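Local atomic coordinates of uncharacterized protein Rv3272 (Mycobacterium tuberculosis, PDB entry 5YX6), a protein that binds fatty acyl-CoAs of various chain lengths, palmitoyl-CoA most tightly, and probably acts in fatty acid metabolism as a family III CoA-transferase. Residues I145-T157 / P166-S178. Sequence-based numbering, arbitrary orientation.
Sequences IDLVVAAEAGMTT and PQIIPFQLVDNAS
D146 and V174 bring the starts of helices 146-152 and 173-178 together almost perpendicularly, the axes 9.2 Å apart at 94°, while the extended residues 166-169 run from beside T156 past L147 and M155 towards the second helix. A trans chi1 of -178° carries the D146 carboxylate over to the first turn of that helix. There OD2 accepts a nearly straight bond from D175 N (2.9 Å, 164°), met almost along its C-O axis, and a weak one from V174 N (3.0 Å). OD2 thus accepts from two backbone N-H groups in the first turn, behind the N-cap residue Q172, whose OE1 is hydrogen-bonded to NE2 of Q217 of the second subunit. The extended M155 side chain meets L173 tip to tip, CE to CD1 at 3.7 Å, and its SD lies 3.8 Å from V174 CG2, the methyl that also packs on A150 CB. Next to D146, L147 CG and CD1 meet I168 CG2, the side chains crossing at about a right angle, and T156 CG2 rests against Q167 O. A water accepts from D146 N and donates to OD2 of D175, the inferred nucleophile. D146 therefore reaches D175 twice, consistent with a second-shell role in positioning it.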
# COMPACT_ATOMS: atom_id res chain seq x y z
N ILE A 145 -6.15 -14.86 -3.71
CA ILE A 145 -6.24 -13.62 -4.47
C ILE A 145 -6.51 -12.47 -3.49
O ILE A 145 -6.67 -12.72 -2.30
CB ILE A 145 -7.32 -13.70 -5.57
CG1 ILE A 145 -8.67 -14.10 -4.99
CG2 ILE A 145 -6.91 -14.70 -6.62
CD1 ILE A 145 -9.82 -13.73 -5.91
N ASP A 146 -6.49 -11.24 -3.99
CA ASP A 146 -6.65 -10.02 -3.18
C ASP A 146 -7.80 -10.12 -2.18
O ASP A 146 -7.62 -9.92 -0.97
CB ASP A 146 -6.84 -8.81 -4.11
CG ASP A 146 -6.97 -7.48 -3.34
OD1 ASP A 146 -8.06 -7.17 -2.81
OD2 ASP A 146 -5.96 -6.74 -3.27
N LEU A 147 -8.98 -10.42 -2.71
CA LEU A 147 -10.23 -10.42 -1.94
C LEU A 147 -10.19 -11.37 -0.73
O LEU A 147 -10.65 -11.02 0.35
CB LEU A 147 -11.38 -10.79 -2.89
CG LEU A 147 -12.83 -10.77 -2.43
CD1 LEU A 147 -13.71 -10.39 -3.61
CD2 LEU A 147 -13.21 -12.13 -1.90
N VAL A 148 -9.64 -12.55 -0.91
CA VAL A 148 -9.61 -13.55 0.14
C VAL A 148 -8.50 -13.28 1.16
O VAL A 148 -8.68 -13.49 2.35
CB VAL A 148 -9.45 -14.97 -0.45
CG1 VAL A 148 -9.31 -16.00 0.65
CG2 VAL A 148 -10.65 -15.30 -1.29
N VAL A 149 -7.34 -12.85 0.66
CA VAL A 149 -6.24 -12.46 1.54
C VAL A 149 -6.61 -11.26 2.43
O VAL A 149 -6.32 -11.24 3.62
CB VAL A 149 -4.96 -12.13 0.72
CG1 VAL A 149 -3.88 -11.53 1.62
CG2 VAL A 149 -4.47 -13.36 -0.02
N ALA A 150 -7.28 -10.27 1.83
CA ALA A 150 -7.76 -9.09 2.57
C ALA A 150 -8.68 -9.48 3.73
O ALA A 150 -8.55 -8.98 4.84
CB ALA A 150 -8.48 -8.14 1.62
N ALA A 151 -9.62 -10.38 3.45
CA ALA A 151 -10.60 -10.82 4.43
C ALA A 151 -9.97 -11.72 5.49
O ALA A 151 -10.34 -11.67 6.66
CB ALA A 151 -11.76 -11.55 3.75
N GLU A 152 -9.04 -12.56 5.08
CA GLU A 152 -8.40 -13.46 6.03
C GLU A 152 -7.47 -12.67 6.97
O GLU A 152 -7.26 -13.08 8.12
CB GLU A 152 -7.66 -14.58 5.28
CG GLU A 152 -7.14 -15.67 6.21
CD GLU A 152 -6.80 -16.97 5.49
OE1 GLU A 152 -6.97 -17.07 4.25
OE2 GLU A 152 -6.37 -17.92 6.18
N ALA A 153 -6.95 -11.54 6.50
CA ALA A 153 -6.08 -10.67 7.31
C ALA A 153 -6.86 -9.65 8.17
O ALA A 153 -6.26 -8.82 8.87
CB ALA A 153 -5.10 -9.95 6.43
N GLY A 154 -8.18 -9.65 8.07
CA GLY A 154 -8.98 -8.83 8.96
C GLY A 154 -9.57 -7.53 8.42
O GLY A 154 -10.14 -6.76 9.19
N MET A 155 -9.47 -7.31 7.12
CA MET A 155 -9.81 -6.01 6.55
C MET A 155 -11.31 -5.71 6.44
O MET A 155 -11.69 -4.63 5.98
CB MET A 155 -9.16 -5.85 5.18
CG MET A 155 -7.67 -5.66 5.27
SD MET A 155 -6.89 -5.41 3.67
CE MET A 155 -5.32 -4.69 4.19
N THR A 156 -12.16 -6.63 6.89
CA THR A 156 -13.60 -6.40 6.88
C THR A 156 -14.06 -5.88 8.24
O THR A 156 -15.23 -5.52 8.40
CB THR A 156 -14.42 -7.70 6.52
OG1 THR A 156 -14.34 -8.67 7.58
CG2 THR A 156 -13.94 -8.33 5.21
N THR A 157 -13.15 -5.86 9.21
CA THR A 157 -13.50 -5.51 10.59
C THR A 157 -14.11 -4.11 10.74
O THR A 157 -13.63 -3.14 10.14
CB THR A 157 -12.25 -5.60 11.51
OG1 THR A 157 -11.66 -6.91 11.41
CG2 THR A 157 -12.61 -5.34 12.96
N PRO A 166 -20.25 -9.08 5.69
CA PRO A 166 -18.93 -8.45 5.84
C PRO A 166 -18.65 -7.47 4.70
O PRO A 166 -19.01 -7.74 3.54
CB PRO A 166 -17.96 -9.63 5.80
CG PRO A 166 -18.78 -10.82 6.17
CD PRO A 166 -20.15 -10.55 5.62
N GLN A 167 -18.07 -6.33 5.02
CA GLN A 167 -17.76 -5.34 4.01
C GLN A 167 -16.52 -5.74 3.23
O GLN A 167 -15.44 -5.86 3.80
CB GLN A 167 -17.57 -3.96 4.63
CG GLN A 167 -17.24 -2.88 3.63
CD GLN A 167 -18.42 -2.48 2.78
OE1 GLN A 167 -18.55 -2.91 1.62
NE2 GLN A 167 -19.30 -1.65 3.34
N ILE A 168 -16.68 -5.93 1.93
CA ILE A 168 -15.57 -6.29 1.06
C ILE A 168 -15.10 -5.05 0.32
O ILE A 168 -15.86 -4.49 -0.47
CB ILE A 168 -15.96 -7.36 0.03
CG1 ILE A 168 -16.48 -8.63 0.71
CG2 ILE A 168 -14.79 -7.63 -0.92
CD1 ILE A 168 -15.41 -9.47 1.38
N ILE A 169 -13.87 -4.61 0.57
CA ILE A 169 -13.35 -3.42 -0.10
C ILE A 169 -13.23 -3.69 -1.60
O ILE A 169 -12.58 -4.63 -2.01
CB ILE A 169 -12.00 -2.99 0.49
CG1 ILE A 169 -12.17 -2.55 1.94
CG2 ILE A 169 -11.41 -1.84 -0.31
CD1 ILE A 169 -10.89 -2.50 2.74
N PRO A 170 -13.90 -2.86 -2.41
CA PRO A 170 -14.04 -3.08 -3.85
C PRO A 170 -12.88 -2.57 -4.70
O PRO A 170 -13.08 -2.34 -5.89
CB PRO A 170 -15.32 -2.31 -4.19
CG PRO A 170 -15.33 -1.18 -3.22
CD PRO A 170 -14.65 -1.67 -1.97
N PHE A 171 -11.71 -2.36 -4.13
CA PHE A 171 -10.51 -2.17 -4.95
C PHE A 171 -9.38 -3.04 -4.41
O PHE A 171 -9.46 -3.54 -3.28
CB PHE A 171 -10.10 -0.69 -5.06
CG PHE A 171 -9.93 0.01 -3.74
CD1 PHE A 171 -8.70 -0.00 -3.09
CD2 PHE A 171 -10.99 0.70 -3.17
CE1 PHE A 171 -8.54 0.63 -1.88
CE2 PHE A 171 -10.83 1.34 -1.96
CZ PHE A 171 -9.61 1.32 -1.31
N GLN A 172 -8.36 -3.26 -5.23
CA GLN A 172 -7.38 -4.30 -4.94
C GLN A 172 -6.20 -3.70 -4.20
O GLN A 172 -5.10 -3.58 -4.76
CB GLN A 172 -6.90 -4.98 -6.23
CG GLN A 172 -7.94 -5.87 -6.93
CD GLN A 172 -9.09 -5.07 -7.51
OE1 GLN A 172 -8.93 -4.35 -8.50
NE2 GLN A 172 -10.27 -5.18 -6.89
N LEU A 173 -6.43 -3.35 -2.94
CA LEU A 173 -5.42 -2.62 -2.19
C LEU A 173 -4.26 -3.52 -1.81
O LEU A 173 -3.12 -3.08 -1.75
CB LEU A 173 -6.02 -1.99 -0.93
CG LEU A 173 -6.36 -2.93 0.22
CD1 LEU A 173 -6.22 -2.24 1.56
CD2 LEU A 173 -7.76 -3.48 0.04
N VAL A 174 -4.54 -4.79 -1.57
CA VAL A 174 -3.51 -5.72 -1.12
C VAL A 174 -2.54 -6.06 -2.26
O VAL A 174 -1.33 -6.12 -2.05
CB VAL A 174 -4.13 -6.99 -0.54
CG1 VAL A 174 -3.07 -8.05 -0.29
CG2 VAL A 174 -4.85 -6.67 0.76
N ASP A 175 -3.08 -6.25 -3.46
CA ASP A 175 -2.29 -6.42 -4.67
C ASP A 175 -1.36 -5.23 -4.92
O ASP A 175 -0.16 -5.40 -5.07
CB ASP A 175 -3.19 -6.60 -5.89
CG ASP A 175 -3.69 -8.02 -6.05
OD1 ASP A 175 -3.21 -8.90 -5.32
OD2 ASP A 175 -4.54 -8.25 -6.94
N ASN A 176 -1.93 -4.04 -4.98
CA ASN A 176 -1.16 -2.88 -5.38
C ASN A 176 -0.15 -2.50 -4.31
O ASN A 176 0.99 -2.17 -4.63
CB ASN A 176 -2.09 -1.72 -5.73
CG ASN A 176 -2.92 -2.01 -6.99
OD1 ASN A 176 -2.40 -2.45 -8.01
ND2 ASN A 176 -4.22 -1.77 -6.90
N ALA A 177 -0.53 -2.61 -3.04
CA ALA A 177 0.43 -2.39 -1.96
C ALA A 177 1.54 -3.43 -1.98
O ALA A 177 2.71 -3.10 -1.75
CB ALA A 177 -0.27 -2.40 -0.60
N SER A 178 1.20 -4.69 -2.28
CA SER A 178 2.21 -5.75 -2.31
C SER A 178 3.22 -5.52 -3.41
O SER A 178 4.40 -5.76 -3.23
CB SER A 178 1.56 -7.12 -2.48
OG SER A 178 0.85 -7.50 -1.32
O HOH W 1 -5.39 -11.18 -6.65